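Local structure of nitroreductase (Desulfitobacterium hafniense, 3PXV) at residues Arg17-Glu22 and Ala130-Gly135; Arg88-Ala93 and Ser165-His170; Met96-Ile101 and Leu154-Gly159; Gly135-Ala140 and Tyr160-Ser165. The protein binds FMN and probably acts as an oxidoreductase that uses this flavin to pass electrons to its substrates. One frame throughout, in Å; residues are numbered along the deposited sequence.

Contact 1. Residues Arg17-Glu22 and Ala130-Gly135; sequences RDFKNE and ANIMCG. With FMN (flavin mononucleotide), chain F.
Loop residues Arg17-Glu22 and strand 130-133 run in opposite senses without a backbone bond between them, CA of Arg17 lying 7.4 Å from CA of Ile132 and CA of Phe19 lying 7.9 Å from CA of Ala130. Phe19 fills the gap at one end. Its ring comes in edge first, CE2 standing 3.6 Å from Ala130 O in the plane of the ring, while CZ is turned to CG2 of Ile132. At the other end the extended Arg17 chain passes Ile132 at about a right angle, and NE lies 3.7 Å from Ile132 CD1. This places the guanidinium at the pyrimidine end of FMN, in the flavin site of the nitroreductase fold. NE donates to FMN O2 over 2.7 Å at a nearly straight 173°, and NH2 reaches FMN N1 over 3.1 Å, with N1 in the guanidinium plane. Such a charge beside N1 and O2 probably favours the reduced, anionic flavin. A leucine here has neither N-H donor nor charge, and the pyrimidine end of the flavin would probably be held less firmly, its reduced form losing a countercharge. Further along the strand, selenomethionine Met133 packs CB against FMN C8 at 3.4 Å and touches Pro40 of the second subunit.

Contact 2. Residues Arg88-Ala93 and Ser165-His170; sequences RLFYGA and SVLLGH. With FMN (flavin mononucleotide), chain F.
Leu167, on the strand 161-169, packs against the ends of a type I' beta turn formed by Phe90-Ala93, a tight turn closed by the bond from Ala93 N to Phe90 O. The dense part of the contact surrounds this leucine. With CG anti to the carbonyl carbon (chi1 -47°), its two methyls are directed at the start of the turn: CD1 rests 3.7 Å from Phe90 O, and CD2 meets the Phe90 ring at CD1, 3.9 Å away, the two side chains crossing at about a right angle. Nearer the backbone, Ala93 CB abuts Leu167 CB at 3.9 Å. All three residues are buried, and no hydrogen bond joins the two segments, so they meet through van der Waals packing alone. Glu63 OE2 accepts from the backbone N of both Leu89 and Phe90, where the chain enters the turn.

The packing is looser toward the middle of the turn. Tyr91 offers only a ring edge to the leucine, CD2 to Leu167 CD1 at 4.3 Å, and Gly92 at the outer corner is partly exposed, its positive phi suiting the turn; a CB there would run into Arg88 NH1. The phenol of Tyr91 reaches on to the flavin. A phenylalanine in its place has no hydroxyl, and FMN O2 would probably be gripped less firmly, by Arg17 without this second donor. The hydroxyl OH of Tyr91 donates to FMN O2 over a short 2.5 Å, with O2 near the plane of the ring.

Contact 3. Residues Met96-Ile101 and Leu154-Gly159; sequences MIVVPI and LGFPEG
A Schellman motif ends helix 147-154, and the chain that leaves it lies across one face of the central antiparallel sheet, over strand 95-101. Gly155, with positive phi, is the C-prime residue of the motif; the turn it makes brings Phe156 over the strand, CA of Phe156 being 6.7 Å from CA of Pro100. At the centre of the contact is a CH-pi interaction. Pro100 CB sits above the middle of the Phe156 ring, 3.5 Å from its centroid and only 5° off the ring normal. Val98, on the same face of the strand, meets the ring differently: its CG1, anti to the backbone N (chi1 178°), comes to the edge, 3.8 Å from Phe156 CE1. The other methyl of Val98 faces back to the helix end, with CG2 4.4 Å from Leu154 CD2. Pro157 extends the apolar strip, its CD standing 4.4 Å from Pro100 CG. Phe141 meets the Phe156 ring with its plane inclined by about 15°. Val99 and Ile101 point to the other face of the sheet, against helix 106-126. With no hydrogen bond between the two segments, the helix end is held to the strand by dispersion and shape, the proline CH over the aromatic face being its one directional element.

Contact 4. Residues Gly135-Ala140 and Tyr160-Ser165; sequences GYTGLA and YAFGCS. With FMN (flavin mononucleotide), chain F.
Gly138 lies over the ring of Phe162, joining the short 3-10 segment 136-138 to the strand 161-169 beside a classic beta bulge, in which Gly163 and Cys164 both face Val99. The apolar contacts centre on this ring. With CG anti to the backbone N (chi1 174°), Phe162 rises toward the 3-10 turn and receives Gly138 CA in a CH-pi contact, 3.7 Å from the ring centroid and 15° off its normal. A CB on Gly138 would be tight against Phe162 CD2. Thr137 CB adds a touch at Phe162 CE1, 3.6 Å away, and the opposite face of the ring is covered by the backbone N of Cys164, 3.5 Å above the ring plane and off centre.

The polar contacts gather at the hydroxyls. Thr137 OG1 and Ser165 OG are hydrogen-bonded over 2.7 Å, and Cys134 O is a further partner of both, bonded to the serine and weakly to the threonine. These buried groups thus pin the start of the 3-10 turn to the strand.

The flavin contacts lie mostly at the start of the 135-140 segment. Gly135 N, over 3.2 Å, and Tyr136 N, over 3.3 Å, each give a weak hydrogen bond to FMN O4, the second at an angle of 145°. At the dimethylbenzene end of the flavin, Cys164 SG comes within 3.8 Å of the methyl carbon FMN C7M.

In the fold
Strand 161-169 ties the four contacts together: contacts 2 and 4 use it directly and share Ser165, while contacts 1 and 3 reach its two neighbours in the antiparallel sheet. On one flank Ile132 O lies 2.7 Å from Leu167 N, joining contacts 1 and 2; on the other, Val99 N lies 2.9 Å from Cys164 O, joining contacts 3 and 4. Contacts 1 and 2, with centres about 3 Å apart, grip the pyrimidine end of FMN, and contact 4, which shares Gly135 with contact 1 though their centres are about 16 Å apart, gives weak bonds to O4. Contact 3 stands aside, the Val98 side chain being about 12 Å from the flavin.

Contact 1. Residues Arg17-Glu22 and Ala130-Gly135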
# COMPACT_ATOMS: atom_id res chain seq x y z
N ARG B 17 19.29 -2.08 4.85
CA ARG B 17 19.59 -3.36 5.48
C ARG B 17 20.84 -3.34 6.40
O ARG B 17 21.56 -4.32 6.52
CB ARG B 17 19.72 -4.45 4.42
CG ARG B 17 18.42 -4.75 3.75
CD ARG B 17 18.51 -5.98 2.87
NE ARG B 17 17.22 -6.20 2.23
CZ ARG B 17 16.88 -5.76 1.03
NH1 ARG B 17 17.77 -5.11 0.27
NH2 ARG B 17 15.66 -6.01 0.56
N ASP B 18 21.05 -2.22 7.07
CA ASP B 18 22.18 -2.07 7.95
C ASP B 18 21.93 -0.78 8.73
O ASP B 18 22.18 0.33 8.24
CB ASP B 18 23.46 -1.97 7.10
CG ASP B 18 24.70 -1.82 7.93
OD1 ASP B 18 24.64 -2.04 9.15
OD2 ASP B 18 25.76 -1.50 7.35
N PHE B 19 21.40 -0.95 9.93
CA PHE B 19 21.05 0.17 10.80
C PHE B 19 22.02 0.38 11.96
O PHE B 19 22.59 -0.56 12.48
CB PHE B 19 19.67 -0.09 11.42
CG PHE B 19 18.53 -0.12 10.43
CD1 PHE B 19 18.15 -1.30 9.82
CD2 PHE B 19 17.78 1.02 10.18
CE1 PHE B 19 17.07 -1.33 8.95
CE2 PHE B 19 16.71 0.99 9.29
CZ PHE B 19 16.35 -0.18 8.69
N LYS B 20 22.18 1.64 12.36
CA LYS B 20 22.93 2.02 13.55
C LYS B 20 22.01 1.69 14.72
O LYS B 20 20.80 1.49 14.53
CB LYS B 20 23.28 3.52 13.51
CG LYS B 20 24.19 3.92 12.33
CD LYS B 20 24.26 5.45 12.05
CE LYS B 20 25.41 6.15 12.73
NZ LYS B 20 26.75 5.75 12.16
N ASN B 21 22.55 1.62 15.94
CA ASN B 21 21.72 1.29 17.10
C ASN B 21 20.93 2.49 17.66
O ASN B 21 20.06 2.32 18.51
CB ASN B 21 22.53 0.54 18.20
CG ASN B 21 23.63 1.39 18.82
OD1 ASN B 21 23.94 2.48 18.35
ND2 ASN B 21 24.23 0.88 19.89
N GLU B 22 21.21 3.68 17.15
CA GLU B 22 20.56 4.91 17.59
C GLU B 22 19.05 4.92 17.34
O GLU B 22 18.59 4.77 16.21
CB GLU B 22 21.19 6.12 16.90
CG GLU B 22 20.72 7.48 17.45
CD GLU B 22 21.31 8.65 16.68
OE1 GLU B 22 21.69 8.48 15.49
OE2 GLU B 22 21.40 9.75 17.27
N ALA B 130 15.71 6.07 8.05
CA ALA B 130 15.87 4.93 7.18
C ALA B 130 14.86 3.87 7.57
O ALA B 130 14.48 3.74 8.74
CB ALA B 130 17.30 4.37 7.29
N ASN B 131 14.43 3.08 6.59
CA ASN B 131 13.40 2.08 6.82
C ASN B 131 13.45 0.92 5.82
O ASN B 131 14.14 0.97 4.80
CB ASN B 131 12.04 2.75 6.71
CG ASN B 131 11.81 3.41 5.36
OD1 ASN B 131 11.33 2.76 4.43
ND2 ASN B 131 12.20 4.69 5.23
N ILE B 132 12.69 -0.12 6.13
CA ILE B 132 12.52 -1.25 5.25
C ILE B 132 11.26 -2.03 5.66
O ILE B 132 11.04 -2.25 6.86
CB ILE B 132 13.73 -2.22 5.27
CG1 ILE B 132 13.57 -3.25 4.16
CG2 ILE B 132 13.86 -2.97 6.64
CD1 ILE B 132 14.73 -4.24 4.06
N MSE B 133 10.45 -2.42 4.66
CA MSE B 133 9.29 -3.31 4.88
C MSE B 133 9.85 -4.69 5.20
O MSE B 133 10.76 -5.19 4.53
CB MSE B 133 8.38 -3.39 3.65
CG MSE B 133 7.06 -2.61 3.73
SE MSE B 133 7.26 -0.73 3.63
CE MSE B 133 6.78 -0.51 1.82
N CYS B 134 9.34 -5.33 6.23
CA CYS B 134 9.90 -6.61 6.59
C CYS B 134 8.80 -7.56 6.87
O CYS B 134 8.16 -7.49 7.89
CB CYS B 134 10.81 -6.45 7.78
SG CYS B 134 11.55 -7.93 8.33
N GLY B 135 8.57 -8.47 5.94
CA GLY B 135 7.55 -9.50 6.09
C GLY B 135 8.06 -10.62 6.98
O GLY B 135 7.25 -11.43 7.47
N1 FMN F . 13.40 -6.99 2.37
C2 FMN F . 14.07 -7.75 3.31
O2 FMN F . 15.30 -7.71 3.43
N3 FMN F . 13.36 -8.56 4.15
C4 FMN F . 11.99 -8.65 4.07
O4 FMN F . 11.43 -9.41 4.85
C4A FMN F . 11.32 -7.89 3.12
N5 FMN F . 9.96 -7.94 3.01
C5A FMN F . 9.29 -7.00 2.26
C6 FMN F . 7.90 -6.90 2.36
C7 FMN F . 7.20 -5.96 1.62
C7M FMN F . 5.72 -5.90 1.77
C8 FMN F . 7.89 -5.12 0.76
C8M FMN F . 7.19 -4.10 -0.06
C9 FMN F . 9.28 -5.21 0.66
C9A FMN F . 10.00 -6.16 1.41
N10 FMN F . 11.37 -6.29 1.33
C10 FMN F . 12.03 -7.05 2.27
C1' FMN F . 12.15 -5.18 0.67
C2' FMN F . 12.22 -5.44 -0.83
O2' FMN F . 13.22 -6.42 -1.06
C3' FMN F . 12.52 -4.13 -1.55
O3' FMN F . 11.49 -3.19 -1.34
C4' FMN F . 12.66 -4.36 -3.04
O4' FMN F . 13.76 -5.20 -3.21
C5' FMN F . 12.86 -3.07 -3.83
O5' FMN F . 13.99 -2.38 -3.35
P FMN F . 13.86 -0.92 -2.68
O1P FMN F . 15.21 -0.58 -2.13
O2P FMN F . 12.84 -0.89 -1.54
O3P FMN F . 13.49 -0.02 -3.81

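Contact 2. Residues Arg88-Ala93 and Ser165-His170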
# COMPACT_ATOMS: atom_id res chain seq x y z
N ARG B 88 20.98 -11.55 10.06
CA ARG B 88 20.04 -10.72 10.77
C ARG B 88 18.81 -10.62 9.92
O ARG B 88 18.88 -10.60 8.69
CB ARG B 88 20.62 -9.33 11.05
CG ARG B 88 21.76 -9.30 12.13
CD ARG B 88 22.41 -7.90 12.23
NE ARG B 88 22.86 -7.43 10.90
CZ ARG B 88 23.28 -6.18 10.63
NH1 ARG B 88 23.31 -5.24 11.57
NH2 ARG B 88 23.65 -5.88 9.38
N LEU B 89 17.69 -10.59 10.62
CA LEU B 89 16.39 -10.51 10.00
C LEU B 89 15.97 -9.02 10.10
O LEU B 89 15.40 -8.48 9.18
CB LEU B 89 15.48 -11.48 10.76
CG LEU B 89 14.46 -12.40 10.11
CD1 LEU B 89 15.01 -13.15 8.91
CD2 LEU B 89 13.93 -13.38 11.17
N PHE B 90 16.33 -8.36 11.21
CA PHE B 90 16.01 -6.95 11.40
C PHE B 90 17.16 -5.98 11.16
O PHE B 90 17.03 -4.79 11.42
CB PHE B 90 15.38 -6.72 12.77
CG PHE B 90 14.15 -7.55 13.02
CD1 PHE B 90 13.30 -7.93 11.97
CD2 PHE B 90 13.79 -7.90 14.31
CE1 PHE B 90 12.16 -8.69 12.22
CE2 PHE B 90 12.66 -8.64 14.57
CZ PHE B 90 11.84 -9.04 13.53
N TYR B 91 18.27 -6.49 10.63
CA TYR B 91 19.44 -5.70 10.28
C TYR B 91 19.92 -4.70 11.35
O TYR B 91 20.43 -3.62 11.04
CB TYR B 91 19.18 -5.00 8.94
CG TYR B 91 18.66 -5.94 7.86
CD1 TYR B 91 19.50 -6.87 7.23
CD2 TYR B 91 17.32 -5.90 7.46
CE1 TYR B 91 19.02 -7.72 6.24
CE2 TYR B 91 16.83 -6.76 6.48
CZ TYR B 91 17.68 -7.66 5.87
OH TYR B 91 17.17 -8.49 4.90
N GLY B 92 19.78 -5.08 12.61
CA GLY B 92 20.21 -4.24 13.73
C GLY B 92 19.33 -3.05 14.02
O GLY B 92 19.75 -2.12 14.71
N ALA B 93 18.11 -3.04 13.47
CA ALA B 93 17.17 -1.94 13.65
C ALA B 93 16.77 -1.90 15.10
O ALA B 93 16.47 -2.94 15.67
CB ALA B 93 15.93 -2.11 12.79
N SER B 165 5.44 -5.25 8.51
CA SER B 165 6.13 -4.41 9.49
C SER B 165 7.06 -3.51 8.76
O SER B 165 7.40 -3.80 7.65
CB SER B 165 6.95 -5.27 10.46
OG SER B 165 8.02 -5.94 9.79
N VAL B 166 7.44 -2.41 9.37
CA VAL B 166 8.41 -1.50 8.77
C VAL B 166 9.46 -1.24 9.80
O VAL B 166 9.14 -0.73 10.86
CB VAL B 166 7.81 -0.15 8.38
CG1 VAL B 166 8.91 0.67 7.68
CG2 VAL B 166 6.59 -0.34 7.47
N LEU B 167 10.71 -1.57 9.50
CA LEU B 167 11.81 -1.35 10.44
C LEU B 167 12.26 0.10 10.29
O LEU B 167 12.23 0.63 9.17
CB LEU B 167 12.96 -2.31 10.20
CG LEU B 167 12.61 -3.79 10.02
CD1 LEU B 167 13.85 -4.56 9.61
CD2 LEU B 167 11.97 -4.37 11.31
N LEU B 168 12.70 0.71 11.40
CA LEU B 168 13.08 2.10 11.39
C LEU B 168 14.37 2.37 12.15
O LEU B 168 14.63 1.76 13.18
CB LEU B 168 11.98 2.94 12.02
CG LEU B 168 10.54 2.85 11.47
CD1 LEU B 168 9.61 3.66 12.34
CD2 LEU B 168 10.42 3.28 10.01
N GLY B 169 15.17 3.30 11.65
CA GLY B 169 16.40 3.72 12.32
C GLY B 169 17.20 4.65 11.44
O GLY B 169 16.66 5.29 10.55
N HIS B 170 18.49 4.76 11.73
CA HIS B 170 19.42 5.54 10.92
C HIS B 170 20.30 4.57 10.15
O HIS B 170 20.76 3.57 10.72
CB HIS B 170 20.26 6.47 11.79
CG HIS B 170 19.47 7.59 12.38
ND1 HIS B 170 19.13 8.71 11.64
CD2 HIS B 170 18.94 7.77 13.61
CE1 HIS B 170 18.42 9.53 12.41
NE2 HIS B 170 18.29 8.98 13.60
N1 FMN F . 13.40 -6.99 2.37
C2 FMN F . 14.07 -7.75 3.31
O2 FMN F . 15.30 -7.71 3.43
N3 FMN F . 13.36 -8.56 4.15
C4 FMN F . 11.99 -8.65 4.07
O4 FMN F . 11.43 -9.41 4.85
C4A FMN F . 11.32 -7.89 3.12
N5 FMN F . 9.96 -7.94 3.01
C5A FMN F . 9.29 -7.00 2.26
C6 FMN F . 7.90 -6.90 2.36
C7 FMN F . 7.20 -5.96 1.62
C7M FMN F . 5.72 -5.90 1.77
C8 FMN F . 7.89 -5.12 0.76
C8M FMN F . 7.19 -4.10 -0.06
C9 FMN F . 9.28 -5.21 0.66
C9A FMN F . 10.00 -6.16 1.41
N10 FMN F . 11.37 -6.29 1.33
C10 FMN F . 12.03 -7.05 2.27
C1' FMN F . 12.15 -5.18 0.67
C2' FMN F . 12.22 -5.44 -0.83
O2' FMN F . 13.22 -6.42 -1.06
C3' FMN F . 12.52 -4.13 -1.55
O3' FMN F . 11.49 -3.19 -1.34
C4' FMN F . 12.66 -4.36 -3.04
O4' FMN F . 13.76 -5.20 -3.21
C5' FMN F . 12.86 -3.07 -3.83
O5' FMN F . 13.99 -2.38 -3.35
P FMN F . 13.86 -0.92 -2.68
O1P FMN F . 15.21 -0.58 -2.13
O2P FMN F . 12.84 -0.89 -1.54
O3P FMN F . 13.49 -0.02 -3.81

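Contact 3. Residues Met96-Ile101 and Leu154-Gly159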
# COMPACT_ATOMS: atom_id res chain seq x y z
N MSE B 96 10.64 -0.82 15.29
CA MSE B 96 9.84 -1.14 14.12
C MSE B 96 8.39 -0.88 14.41
O MSE B 96 7.97 -0.81 15.55
CB MSE B 96 10.02 -2.63 13.72
CG MSE B 96 9.50 -3.65 14.74
SE MSE B 96 9.72 -5.46 14.12
CE MSE B 96 9.13 -6.38 15.73
N ILE B 97 7.63 -0.72 13.35
CA ILE B 97 6.21 -0.59 13.48
C ILE B 97 5.65 -1.88 12.94
O ILE B 97 5.95 -2.25 11.80
CB ILE B 97 5.67 0.59 12.71
CG1 ILE B 97 6.10 1.87 13.44
CG2 ILE B 97 4.16 0.48 12.60
CD1 ILE B 97 5.70 3.16 12.74
N VAL B 98 4.89 -2.57 13.78
CA VAL B 98 4.22 -3.82 13.42
C VAL B 98 2.78 -3.50 13.10
O VAL B 98 2.13 -2.80 13.87
CB VAL B 98 4.29 -4.84 14.58
CG1 VAL B 98 3.54 -6.13 14.22
CG2 VAL B 98 5.80 -5.13 14.90
N VAL B 99 2.28 -3.97 11.94
CA VAL B 99 0.91 -3.73 11.50
C VAL B 99 0.12 -5.02 11.45
O VAL B 99 0.19 -5.77 10.48
CB VAL B 99 0.84 -3.03 10.13
CG1 VAL B 99 -0.60 -2.67 9.81
CG2 VAL B 99 1.66 -1.79 10.12
N PRO B 100 -0.59 -5.33 12.53
CA PRO B 100 -1.43 -6.52 12.51
C PRO B 100 -2.72 -6.23 11.74
O PRO B 100 -3.11 -5.07 11.58
CB PRO B 100 -1.73 -6.75 13.99
CG PRO B 100 -1.75 -5.40 14.55
CD PRO B 100 -0.61 -4.70 13.87
N ILE B 101 -3.39 -7.26 11.28
CA ILE B 101 -4.59 -7.05 10.49
C ILE B 101 -5.66 -8.07 10.84
O ILE B 101 -5.37 -9.13 11.42
CB ILE B 101 -4.29 -7.10 8.95
CG1 ILE B 101 -3.76 -8.46 8.50
CG2 ILE B 101 -3.30 -6.04 8.50
CD1 ILE B 101 -3.80 -8.59 6.98
N LEU B 154 2.82 -7.71 22.12
CA LEU B 154 2.72 -6.59 21.17
C LEU B 154 1.44 -5.80 21.37
O LEU B 154 1.38 -4.64 21.03
CB LEU B 154 2.79 -7.09 19.73
CG LEU B 154 4.20 -7.52 19.31
CD1 LEU B 154 4.17 -8.43 18.09
CD2 LEU B 154 5.07 -6.29 19.06
N GLY B 155 0.43 -6.46 21.94
CA GLY B 155 -0.86 -5.86 22.18
C GLY B 155 -1.80 -5.95 21.00
O GLY B 155 -2.66 -5.10 20.83
N PHE B 156 -1.66 -6.98 20.18
CA PHE B 156 -2.56 -7.20 19.05
C PHE B 156 -4.00 -7.30 19.53
O PHE B 156 -4.25 -7.84 20.61
CB PHE B 156 -2.25 -8.56 18.40
CG PHE B 156 -1.13 -8.56 17.41
CD1 PHE B 156 -0.14 -7.58 17.41
CD2 PHE B 156 -1.02 -9.62 16.53
CE1 PHE B 156 0.90 -7.63 16.49
CE2 PHE B 156 0.02 -9.69 15.62
CZ PHE B 156 0.99 -8.70 15.60
N PRO B 157 -4.97 -6.81 18.74
CA PRO B 157 -6.36 -7.09 19.12
C PRO B 157 -6.66 -8.58 18.90
O PRO B 157 -6.06 -9.21 18.01
CB PRO B 157 -7.19 -6.25 18.13
CG PRO B 157 -6.24 -5.30 17.49
CD PRO B 157 -4.86 -5.86 17.62
N GLU B 158 -7.59 -9.12 19.68
CA GLU B 158 -7.95 -10.53 19.57
C GLU B 158 -8.35 -10.88 18.15
O GLU B 158 -9.14 -10.17 17.53
CB GLU B 158 -9.11 -10.88 20.52
CG GLU B 158 -9.21 -12.39 20.83
CD GLU B 158 -10.46 -12.76 21.63
OE1 GLU B 158 -11.56 -12.22 21.31
OE2 GLU B 158 -10.36 -13.62 22.55
N GLY B 159 -7.82 -11.98 17.63
CA GLY B 159 -8.16 -12.39 16.27
C GLY B 159 -7.26 -11.85 15.17
O GLY B 159 -7.22 -12.42 14.10

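Contact 4. Residues Gly135-Ala140 and Tyr160-Ser165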
# COMPACT_ATOMS: atom_id res chain seq x y z
N GLY B 135 8.57 -8.47 5.94
CA GLY B 135 7.55 -9.50 6.09
C GLY B 135 8.06 -10.62 6.98
O GLY B 135 7.25 -11.43 7.47
N TYR B 136 9.39 -10.66 7.16
CA TYR B 136 10.02 -11.71 7.96
C TYR B 136 9.71 -11.62 9.45
O TYR B 136 9.79 -12.62 10.16
CB TYR B 136 11.55 -11.82 7.71
CG TYR B 136 11.96 -12.62 6.49
CD1 TYR B 136 11.26 -13.76 6.07
CD2 TYR B 136 13.13 -12.32 5.81
CE1 TYR B 136 11.68 -14.50 4.98
CE2 TYR B 136 13.57 -13.06 4.73
CZ TYR B 136 12.85 -14.15 4.32
OH TYR B 136 13.31 -14.87 3.24
N THR B 137 9.32 -10.45 9.94
CA THR B 137 8.88 -10.33 11.33
C THR B 137 7.78 -11.36 11.55
O THR B 137 7.60 -11.86 12.65
CB THR B 137 8.28 -8.94 11.65
OG1 THR B 137 9.16 -7.92 11.21
CG2 THR B 137 8.00 -8.79 13.15
N GLY B 138 7.02 -11.64 10.48
CA GLY B 138 5.93 -12.61 10.50
C GLY B 138 6.31 -14.03 10.90
O GLY B 138 5.46 -14.81 11.31
N LEU B 139 7.58 -14.37 10.76
CA LEU B 139 8.08 -15.69 11.09
C LEU B 139 8.04 -15.96 12.61
O LEU B 139 8.04 -17.11 13.04
CB LEU B 139 9.49 -15.89 10.54
CG LEU B 139 9.66 -15.94 9.02
CD1 LEU B 139 11.16 -15.95 8.61
CD2 LEU B 139 8.93 -17.14 8.46
N ALA B 140 7.96 -14.90 13.41
CA ALA B 140 7.86 -15.05 14.86
C ALA B 140 6.56 -15.76 15.28
O ALA B 140 6.50 -16.34 16.35
CB ALA B 140 7.96 -13.70 15.52
N TYR B 160 -6.54 -10.77 15.45
CA TYR B 160 -5.64 -10.16 14.47
C TYR B 160 -4.40 -10.99 14.28
O TYR B 160 -3.89 -11.57 15.23
CB TYR B 160 -5.24 -8.75 14.90
CG TYR B 160 -6.20 -7.69 14.49
CD1 TYR B 160 -7.56 -7.82 14.72
CD2 TYR B 160 -5.74 -6.50 13.90
CE1 TYR B 160 -8.47 -6.83 14.31
CE2 TYR B 160 -6.64 -5.51 13.49
CZ TYR B 160 -7.99 -5.68 13.71
OH TYR B 160 -8.85 -4.73 13.32
N ALA B 161 -3.92 -11.02 13.05
CA ALA B 161 -2.72 -11.73 12.68
C ALA B 161 -1.71 -10.73 12.11
O ALA B 161 -2.06 -9.62 11.76
CB ALA B 161 -3.05 -12.81 11.66
N PHE B 162 -0.46 -11.14 11.99
CA PHE B 162 0.55 -10.25 11.42
C PHE B 162 0.26 -9.92 9.96
O PHE B 162 -0.11 -10.79 9.17
CB PHE B 162 1.92 -10.90 11.52
CG PHE B 162 3.01 -10.14 10.83
CD1 PHE B 162 3.76 -9.21 11.52
CD2 PHE B 162 3.30 -10.40 9.50
CE1 PHE B 162 4.76 -8.54 10.88
CE2 PHE B 162 4.30 -9.73 8.86
CZ PHE B 162 5.04 -8.80 9.55
N GLY B 163 0.45 -8.65 9.61
CA GLY B 163 0.20 -8.15 8.26
C GLY B 163 1.51 -7.80 7.59
O GLY B 163 1.84 -8.36 6.55
N CYS B 164 2.24 -6.88 8.19
CA CYS B 164 3.55 -6.51 7.69
C CYS B 164 4.22 -5.66 8.75
O CYS B 164 3.64 -5.42 9.81
CB CYS B 164 3.46 -5.78 6.36
SG CYS B 164 5.01 -5.71 5.46
N SER B 165 5.44 -5.25 8.51
CA SER B 165 6.13 -4.41 9.49
C SER B 165 7.06 -3.51 8.76
O SER B 165 7.40 -3.80 7.65
CB SER B 165 6.95 -5.27 10.46
OG SER B 165 8.02 -5.94 9.79
N1 FMN F . 13.40 -6.99 2.37
C2 FMN F . 14.07 -7.75 3.31
O2 FMN F . 15.30 -7.71 3.43
N3 FMN F . 13.36 -8.56 4.15
C4 FMN F . 11.99 -8.65 4.07
O4 FMN F . 11.43 -9.41 4.85
C4A FMN F . 11.32 -7.89 3.12
N5 FMN F . 9.96 -7.94 3.01
C5A FMN F . 9.29 -7.00 2.26
C6 FMN F . 7.90 -6.90 2.36
C7 FMN F . 7.20 -5.96 1.62
C7M FMN F . 5.72 -5.90 1.77
C8 FMN F . 7.89 -5.12 0.76
C8M FMN F . 7.19 -4.10 -0.06
C9 FMN F . 9.28 -5.21 0.66
C9A FMN F . 10.00 -6.16 1.41
N10 FMN F . 11.37 -6.29 1.33
C10 FMN F . 12.03 -7.05 2.27
C1' FMN F . 12.15 -5.18 0.67
C2' FMN F . 12.22 -5.44 -0.83
O2' FMN F . 13.22 -6.42 -1.06
C3' FMN F . 12.52 -4.13 -1.55
O3' FMN F . 11.49 -3.19 -1.34
C4' FMN F . 12.66 -4.36 -3.04
O4' FMN F . 13.76 -5.20 -3.21
C5' FMN F . 12.86 -3.07 -3.83
O5' FMN F . 13.99 -2.38 -3.35
P FMN F . 13.86 -0.92 -2.68
O1P FMN F . 15.21 -0.58 -2.13
O2P FMN F . 12.84 -0.89 -1.54
O3P FMN F . 13.49 -0.02 -3.81